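Local atomic coordinates of fumarate reductase iron-sulfur subunit (Mycolicibacterium smegmatis, PDB entry 7D6V), a protein that probably carries electrons through three iron-sulfur clusters, from the flavoprotein subunit toward quinone at the membrane, as part of mycobacterial succinate dehydrogenase Sdh1. Residues B[9-13]-B[45-49]; B[2-8]-B[23-29]. All coordinates share one frame; numbering follows the deposited sequence.

How the contacts relate
Both contacts draw on strand 4-14, and their centres lie about 17 Å apart. Contact 2 is the pairing of that strand with strand 17-27, its antiparallel neighbour in the sheet; contact 1 sets its later part against the loop after helix 33-43. Y23 of contact 2 joins them: its OH is 3.1 Å from R12 NH2, a probable hydrogen bond, while its CE2 packs 3.8 Å from T45 CG2. The hairpin with helix 33-43 across it is consistent with the beta-grasp fold of plant-type 2Fe-2S ferredoxins. Neither contact supplies a cluster ligand, but segment 45-49 leads along the chain toward N53 and C54 of the 2Fe-2S pocket.

Contact 1: B[9-13]-B[45-49]; sequences RVWRG and TPDLA
R12 NE is salt-bridged to D100 OD1, and L48 CD1 lies 3.5 Å from the same NE, over one face of the guanidinium and toward its rim. NH2 bonds to the hydroxyl of Y23. L48 CD1 also packs 3.6 Å from R12 CD. R12 bends at both chi2 (-68°) and chi3 (-47°), which swings the planar end back from the strand toward the loop. T45 touches the far end, with its methyl CG2 3.8 Å from R12 NH2. D47 OD1 is 4.2 Å from R12 NH1, opposite charges too far apart for a salt bridge, and D47 O is similarly distant. Further back, V10 CG1 approaches L48 CD1 at 4.1 Å, so this leucine methyl meets V10 as well as R12. The loop contains a type I beta turn from T45 to L48, closed by a weak bond from L48 N to T45 O at 3.3 Å. D100 also accepts bonds from G13 N and, through OD2, from A49 N, thereby touching both segments. The contact joins the later part of strand 4-14 to the loop after helix 33-43 in the 2Fe-2S domain; the same loop meets subunit A, where P46 O is hydrogen-bonded to Y482 of that chain. No hydrogen bond crosses directly between the segments; strand and loop are joined by an apolar seat under a charged group, with D100 as the shared polar partner.

Contact 2: B[2-8]-B[23-29]; sequences ATYDAKL and YTVEVND
Strand 4-8 and strand 23-27 run antiparallel with a marked twist, 139° between their directions, and are joined by six backbone hydrogen bonds in the pairs Y4 with V27, A6 with V25 and L8 with Y23. The bond from V27 N to Y4 O is the straightest, 2.8 Å long with an N-H...O angle of 175°. Side chains of these three pairs leave the sheet on one face, and Y23 then turns off to its hydrogen bond with R12. There the ring of Y4 lies beside V27 and presents a face to it: V27 CB stands 4.2 Å from the ring centroid, a CH-pi contact displaced toward the rim. The ring gets there because its CG sits between the backbone N and the carbonyl carbon (chi1 64°). The second branch of V27, CG2, meets A6 CB at 3.5 Å, and farther along V25 CG2 packs on L8 CD1 at 3.8 Å. I36 of helix 33-43 touches L8, V25 and V27, and L40 touches V25. The other face is polar, with D5, E26, K7 and T24 on it. Beyond the strands, T3 OG1 donates to N28 OD1 at 2.8 Å, somewhat tilted from the amide carbonyl plane. The other end of that amide, ND2, bonds to E26 OE1 at 3.2 Å and also to E31, so N28 is held by both its oxygen and its nitrogen. This end of the hairpin, probably part of a beta-grasp fold, is thus amphipathic: hydrophobic packing binds it to the helix, while amide and hydroxyl bonds tie its open end.

Contact 1: B[9-13]-B[45-49]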
ATOM      1  N   ARG B   9       7.644 -25.006  -8.553  1.00 16.63           N
ATOM      2  CA  ARG B   9       8.484 -25.033  -9.742  1.00 16.63           C
ATOM      3  C   ARG B   9       9.141 -23.655  -9.898  1.00 16.63           C
ATOM      4  O   ARG B   9       8.990 -22.960 -10.896  1.00 16.63           O
ATOM      5  CB  ARG B   9       7.679 -25.490 -10.961  1.00 16.63           C
ATOM      6  CG  ARG B   9       8.506 -25.670 -12.213  1.00 16.63           C
ATOM      7  CD  ARG B   9       7.700 -26.145 -13.415  1.00 16.63           C
ATOM      8  NE  ARG B   9       6.738 -25.167 -13.902  1.00 16.63           N
ATOM      9  CZ  ARG B   9       5.821 -25.429 -14.826  1.00 16.63           C
ATOM     10  NH1 ARG B   9       5.751 -26.639 -15.357  1.00 16.63           N
ATOM     11  NH2 ARG B   9       4.980 -24.486 -15.225  1.00 16.63           N
ATOM     12  N   VAL B  10       9.835 -23.220  -8.841  1.00 14.70           N
ATOM     13  CA  VAL B  10      10.394 -21.872  -8.758  1.00 14.70           C
ATOM     14  C   VAL B  10      11.489 -21.660  -9.799  1.00 14.70           C
ATOM     15  O   VAL B  10      12.319 -22.542 -10.050  1.00 14.70           O
ATOM     16  CB  VAL B  10      10.931 -21.629  -7.337  1.00 14.70           C
ATOM     17  CG1 VAL B  10      11.614 -20.278  -7.230  1.00 14.70           C
ATOM     18  CG2 VAL B  10       9.814 -21.751  -6.320  1.00 14.70           C
ATOM     19  N   TRP B  11      11.502 -20.466 -10.401  1.00 14.26           N
ATOM     20  CA  TRP B  11      12.504 -20.101 -11.398  1.00 14.26           C
ATOM     21  C   TRP B  11      13.799 -19.647 -10.727  1.00 14.26           C
ATOM     22  O   TRP B  11      13.780 -18.793  -9.836  1.00 14.26           O
ATOM     23  CB  TRP B  11      11.968 -18.987 -12.299  1.00 14.26           C
ATOM     24  CG  TRP B  11      12.857 -18.650 -13.466  1.00 14.26           C
ATOM     25  CD1 TRP B  11      12.817 -19.203 -14.708  1.00 14.26           C
ATOM     26  CD2 TRP B  11      13.917 -17.684 -13.494  1.00 14.26           C
ATOM     27  NE1 TRP B  11      13.781 -18.647 -15.507  1.00 14.26           N
ATOM     28  CE2 TRP B  11      14.472 -17.712 -14.785  1.00 14.26           C
ATOM     29  CE3 TRP B  11      14.451 -16.803 -12.552  1.00 14.26           C
ATOM     30  CZ2 TRP B  11      15.531 -16.892 -15.158  1.00 14.26           C
ATOM     31  CZ3 TRP B  11      15.501 -15.993 -12.924  1.00 14.26           C
ATOM     32  CH2 TRP B  11      16.031 -16.043 -14.213  1.00 14.26           C
ATOM     33  N   ARG B  12      14.925 -20.211 -11.163  1.00 14.46           N
ATOM     34  CA  ARG B  12      16.243 -19.865 -10.644  1.00 14.46           C
ATOM     35  C   ARG B  12      17.141 -19.387 -11.777  1.00 14.46           C
ATOM     36  O   ARG B  12      17.100 -19.931 -12.881  1.00 14.46           O
ATOM     37  CB  ARG B  12      16.910 -21.060  -9.945  1.00 14.46           C
ATOM     38  CG  ARG B  12      16.058 -21.777  -8.924  1.00 14.46           C
ATOM     39  CD  ARG B  12      15.780 -20.927  -7.702  1.00 14.46           C
ATOM     40  NE  ARG B  12      16.975 -20.273  -7.180  1.00 14.46           N
ATOM     41  CZ  ARG B  12      17.758 -20.779  -6.234  1.00 14.46           C
ATOM     42  NH1 ARG B  12      18.820 -20.106  -5.821  1.00 14.46           N
ATOM     43  NH2 ARG B  12      17.487 -21.962  -5.706  1.00 14.46           N
ATOM     44  N   GLY B  13      17.952 -18.380 -11.501  1.00 15.20           N
ATOM     45  CA  GLY B  13      18.910 -17.892 -12.470  1.00 15.20           C
ATOM     46  C   GLY B  13      19.174 -16.415 -12.273  1.00 15.20           C
ATOM     47  O   GLY B  13      18.811 -15.830 -11.259  1.00 15.20           O
ATOM     48  N   THR B  45      16.907 -23.808   0.248  1.00 16.76           N
ATOM     49  CA  THR B  45      17.559 -22.833  -0.625  1.00 16.76           C
ATOM     50  C   THR B  45      17.849 -21.562   0.163  1.00 16.76           C
ATOM     51  O   THR B  45      17.110 -20.572   0.057  1.00 16.76           O
ATOM     52  CB  THR B  45      16.699 -22.518  -1.847  1.00 16.76           C
ATOM     53  OG1 THR B  45      15.517 -21.822  -1.435  1.00 16.76           O
ATOM     54  CG2 THR B  45      16.301 -23.791  -2.564  1.00 16.76           C
ATOM     55  N   PRO B  46      18.923 -21.548   0.955  1.00 16.71           N
ATOM     56  CA  PRO B  46      19.222 -20.357   1.766  1.00 16.71           C
ATOM     57  C   PRO B  46      19.490 -19.104   0.948  1.00 16.71           C
ATOM     58  O   PRO B  46      19.222 -17.995   1.424  1.00 16.71           O
ATOM     59  CB  PRO B  46      20.465 -20.778   2.565  1.00 16.71           C
ATOM     60  CG  PRO B  46      20.575 -22.253   2.398  1.00 16.71           C
ATOM     61  CD  PRO B  46      19.954 -22.586   1.094  1.00 16.71           C
ATOM     62  N   ASP B  47      20.009 -19.247  -0.272  1.00 17.33           N
ATOM     63  CA  ASP B  47      20.419 -18.119  -1.099  1.00 17.33           C
ATOM     64  C   ASP B  47      19.386 -17.758  -2.162  1.00 17.33           C
ATOM     65  O   ASP B  47      19.730 -17.115  -3.157  1.00 17.33           O
ATOM     66  CB  ASP B  47      21.762 -18.415  -1.761  1.00 17.33           C
ATOM     67  CG  ASP B  47      21.765 -19.733  -2.498  1.00 17.33           C
ATOM     68  OD1 ASP B  47      20.896 -20.577  -2.203  1.00 17.33           O
ATOM     69  OD2 ASP B  47      22.620 -19.919  -3.385  1.00 17.33           O
ATOM     70  N   LEU B  48      18.131 -18.156  -1.978  1.00 15.82           N
ATOM     71  CA  LEU B  48      17.085 -17.856  -2.947  1.00 15.82           C
ATOM     72  C   LEU B  48      16.640 -16.402  -2.825  1.00 15.82           C
ATOM     73  O   LEU B  48      16.334 -15.929  -1.729  1.00 15.82           O
ATOM     74  CB  LEU B  48      15.894 -18.791  -2.747  1.00 15.82           C
ATOM     75  CG  LEU B  48      14.602 -18.440  -3.478  1.00 15.82           C
ATOM     76  CD1 LEU B  48      14.706 -18.838  -4.928  1.00 15.82           C
ATOM     77  CD2 LEU B  48      13.432 -19.136  -2.817  1.00 15.82           C
ATOM     78  N   ALA B  49      16.577 -15.710  -3.961  1.00 15.48           N
ATOM     79  CA  ALA B  49      16.303 -14.278  -3.997  1.00 15.48           C
ATOM     80  C   ALA B  49      14.800 -14.006  -3.977  1.00 15.48           C
ATOM     81  O   ALA B  49      14.064 -14.534  -4.813  1.00 15.48           O
ATOM     82  CB  ALA B  49      16.935 -13.681  -5.253  1.00 15.48           C
TER

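Contact 2: B[2-8]-B[23-29]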
ATOM      1  N   ALA B   2      -5.360 -29.968   6.936  1.00 28.53           N
ATOM      2  CA  ALA B   2      -4.828 -30.745   5.825  1.00 28.53           C
ATOM      3  C   ALA B   2      -3.425 -30.282   5.456  1.00 28.53           C
ATOM      4  O   ALA B   2      -3.246 -29.478   4.543  1.00 28.53           O
ATOM      5  CB  ALA B   2      -5.748 -30.649   4.621  1.00 28.53           C
ATOM      6  N   THR B   3      -2.434 -30.792   6.182  1.00 25.97           N
ATOM      7  CA  THR B   3      -1.035 -30.525   5.887  1.00 25.97           C
ATOM      8  C   THR B   3      -0.532 -31.545   4.877  1.00 25.97           C
ATOM      9  O   THR B   3      -0.633 -32.754   5.102  1.00 25.97           O
ATOM     10  CB  THR B   3      -0.192 -30.577   7.161  1.00 25.97           C
ATOM     11  OG1 THR B   3      -0.663 -29.589   8.085  1.00 25.97           O
ATOM     12  CG2 THR B   3       1.262 -30.319   6.854  1.00 25.97           C
ATOM     13  N   TYR B   4       0.006 -31.054   3.763  1.00 24.17           N
ATOM     14  CA  TYR B   4       0.451 -31.904   2.671  1.00 24.17           C
ATOM     15  C   TYR B   4       1.768 -31.365   2.133  1.00 24.17           C
ATOM     16  O   TYR B   4       2.266 -30.326   2.574  1.00 24.17           O
ATOM     17  CB  TYR B   4      -0.604 -31.983   1.562  1.00 24.17           C
ATOM     18  CG  TYR B   4      -0.871 -30.664   0.876  1.00 24.17           C
ATOM     19  CD1 TYR B   4      -0.381 -30.412  -0.394  1.00 24.17           C
ATOM     20  CD2 TYR B   4      -1.612 -29.674   1.497  1.00 24.17           C
ATOM     21  CE1 TYR B   4      -0.618 -29.210  -1.023  1.00 24.17           C
ATOM     22  CE2 TYR B   4      -1.853 -28.470   0.877  1.00 24.17           C
ATOM     23  CZ  TYR B   4      -1.356 -28.245  -0.384  1.00 24.17           C
ATOM     24  OH  TYR B   4      -1.599 -27.045  -1.008  1.00 24.17           O
ATOM     25  N   ASP B   5       2.329 -32.082   1.167  1.00 23.28           N
ATOM     26  CA  ASP B   5       3.570 -31.700   0.505  1.00 23.28           C
ATOM     27  C   ASP B   5       3.220 -31.226  -0.900  1.00 23.28           C
ATOM     28  O   ASP B   5       2.705 -32.002  -1.709  1.00 23.28           O
ATOM     29  CB  ASP B   5       4.548 -32.871   0.470  1.00 23.28           C
ATOM     30  CG  ASP B   5       5.361 -32.992   1.747  1.00 23.28           C
ATOM     31  OD1 ASP B   5       5.655 -31.953   2.370  1.00 23.28           O
ATOM     32  OD2 ASP B   5       5.707 -34.128   2.125  1.00 23.28           O
ATOM     33  N   ALA B   6       3.498 -29.960  -1.184  1.00 21.24           N
ATOM     34  CA  ALA B   6       3.164 -29.367  -2.468  1.00 21.24           C
ATOM     35  C   ALA B   6       4.342 -29.446  -3.429  1.00 21.24           C
ATOM     36  O   ALA B   6       5.483 -29.695  -3.038  1.00 21.24           O
ATOM     37  CB  ALA B   6       2.735 -27.912  -2.298  1.00 21.24           C
ATOM     38  N   LYS B   7       4.045 -29.230  -4.707  1.00 19.90           N
ATOM     39  CA  LYS B   7       5.049 -29.196  -5.764  1.00 19.90           C
ATOM     40  C   LYS B   7       5.169 -27.767  -6.279  1.00 19.90           C
ATOM     41  O   LYS B   7       4.251 -27.253  -6.928  1.00 19.90           O
ATOM     42  CB  LYS B   7       4.690 -30.162  -6.891  1.00 19.90           C
ATOM     43  CG  LYS B   7       4.679 -31.621  -6.464  1.00 19.90           C
ATOM     44  CD  LYS B   7       4.385 -32.546  -7.630  1.00 19.90           C
ATOM     45  CE  LYS B   7       2.939 -32.426  -8.087  1.00 19.90           C
ATOM     46  NZ  LYS B   7       1.979 -32.905  -7.062  1.00 19.90           N
ATOM     47  N   LEU B   8       6.296 -27.133  -5.971  1.00 17.55           N
ATOM     48  CA  LEU B   8       6.661 -25.833  -6.509  1.00 17.55           C
ATOM     49  C   LEU B   8       7.625 -26.006  -7.675  1.00 17.55           C
ATOM     50  O   LEU B   8       8.325 -27.014  -7.790  1.00 17.55           O
ATOM     51  CB  LEU B   8       7.300 -24.956  -5.433  1.00 17.55           C
ATOM     52  CG  LEU B   8       6.426 -24.518  -4.263  1.00 17.55           C
ATOM     53  CD1 LEU B   8       7.266 -23.780  -3.240  1.00 17.55           C
ATOM     54  CD2 LEU B   8       5.289 -23.645  -4.748  1.00 17.55           C
ATOM     55  N   TYR B  23      10.807 -28.165  -6.479  1.00 16.96           N
ATOM     56  CA  TYR B  23      10.981 -28.312  -5.042  1.00 16.96           C
ATOM     57  C   TYR B  23       9.701 -28.854  -4.419  1.00 16.96           C
ATOM     58  O   TYR B  23       8.598 -28.581  -4.895  1.00 16.96           O
ATOM     59  CB  TYR B  23      11.348 -26.977  -4.383  1.00 16.96           C
ATOM     60  CG  TYR B  23      12.611 -26.349  -4.919  1.00 16.96           C
ATOM     61  CD1 TYR B  23      12.559 -25.241  -5.749  1.00 16.96           C
ATOM     62  CD2 TYR B  23      13.854 -26.862  -4.589  1.00 16.96           C
ATOM     63  CE1 TYR B  23      13.710 -24.665  -6.239  1.00 16.96           C
ATOM     64  CE2 TYR B  23      15.005 -26.295  -5.071  1.00 16.96           C
ATOM     65  CZ  TYR B  23      14.931 -25.196  -5.895  1.00 16.96           C
ATOM     66  OH  TYR B  23      16.088 -24.630  -6.376  1.00 16.96           O
ATOM     67  N   THR B  24       9.858 -29.627  -3.346  1.00 19.94           N
ATOM     68  CA  THR B  24       8.735 -30.177  -2.591  1.00 19.94           C
ATOM     69  C   THR B  24       8.749 -29.585  -1.189  1.00 19.94           C
ATOM     70  O   THR B  24       9.703 -29.796  -0.435  1.00 19.94           O
ATOM     71  CB  THR B  24       8.804 -31.704  -2.523  1.00 19.94           C
ATOM     72  OG1 THR B  24       8.801 -32.245  -3.848  1.00 19.94           O
ATOM     73  CG2 THR B  24       7.614 -32.254  -1.757  1.00 19.94           C
ATOM     74  N   VAL B  25       7.690 -28.857  -0.839  1.00 20.30           N
ATOM     75  CA  VAL B  25       7.608 -28.146   0.431  1.00 20.30           C
ATOM     76  C   VAL B  25       6.317 -28.531   1.139  1.00 20.30           C
ATOM     77  O   VAL B  25       5.300 -28.828   0.506  1.00 20.30           O
ATOM     78  CB  VAL B  25       7.682 -26.612   0.238  1.00 20.30           C
ATOM     79  CG1 VAL B  25       7.890 -25.907   1.566  1.00 20.30           C
ATOM     80  CG2 VAL B  25       8.785 -26.245  -0.738  1.00 20.30           C
ATOM     81  N   GLU B  26       6.366 -28.521   2.468  1.00 23.04           N
ATOM     82  CA  GLU B  26       5.202 -28.806   3.293  1.00 23.04           C
ATOM     83  C   GLU B  26       4.315 -27.572   3.410  1.00 23.04           C
ATOM     84  O   GLU B  26       4.794 -26.482   3.733  1.00 23.04           O
ATOM     85  CB  GLU B  26       5.652 -29.269   4.676  1.00 23.04           C
ATOM     86  CG  GLU B  26       4.532 -29.563   5.641  1.00 23.04           C
ATOM     87  CD  GLU B  26       4.928 -29.282   7.076  1.00 23.04           C
ATOM     88  OE1 GLU B  26       4.983 -28.094   7.455  1.00 23.04           O
ATOM     89  OE2 GLU B  26       5.184 -30.249   7.826  1.00 23.04           O
ATOM     90  N   VAL B  27       3.021 -27.745   3.153  1.00 23.97           N
ATOM     91  CA  VAL B  27       2.051 -26.656   3.182  1.00 23.97           C
ATOM     92  C   VAL B  27       1.040 -26.932   4.286  1.00 23.97           C
ATOM     93  O   VAL B  27       0.515 -28.045   4.387  1.00 23.97           O
ATOM     94  CB  VAL B  27       1.344 -26.489   1.826  1.00 23.97           C
ATOM     95  CG1 VAL B  27       0.282 -25.406   1.906  1.00 23.97           C
ATOM     96  CG2 VAL B  27       2.350 -26.156   0.749  1.00 23.97           C
ATOM     97  N   ASN B  28       0.780 -25.925   5.111  1.00 26.84           N
ATOM     98  CA  ASN B  28      -0.250 -25.989   6.136  1.00 26.84           C
ATOM     99  C   ASN B  28      -1.459 -25.155   5.725  1.00 26.84           C
ATOM    100  O   ASN B  28      -1.396 -24.319   4.823  1.00 26.84           O
ATOM    101  CB  ASN B  28       0.291 -25.506   7.484  1.00 26.84           C
ATOM    102  CG  ASN B  28       1.380 -26.398   8.027  1.00 26.84           C
ATOM    103  OD1 ASN B  28       1.109 -27.471   8.558  1.00 26.84           O
ATOM    104  ND2 ASN B  28       2.624 -25.955   7.904  1.00 26.84           N
ATOM    105  N   ASP B  29      -2.575 -25.398   6.406  1.00 29.60           N
ATOM    106  CA  ASP B  29      -3.796 -24.650   6.139  1.00 29.60           C
ATOM    107  C   ASP B  29      -3.633 -23.194   6.561  1.00 29.60           C
ATOM    108  O   ASP B  29      -3.167 -22.906   7.665  1.00 29.60           O
ATOM    109  CB  ASP B  29      -4.974 -25.279   6.876  1.00 29.60           C
ATOM    110  CG  ASP B  29      -5.451 -26.561   6.230  1.00 29.60           C
ATOM    111  OD1 ASP B  29      -5.793 -26.537   5.030  1.00 29.60           O
ATOM    112  OD2 ASP B  29      -5.485 -27.597   6.925  1.00 29.60           O
TER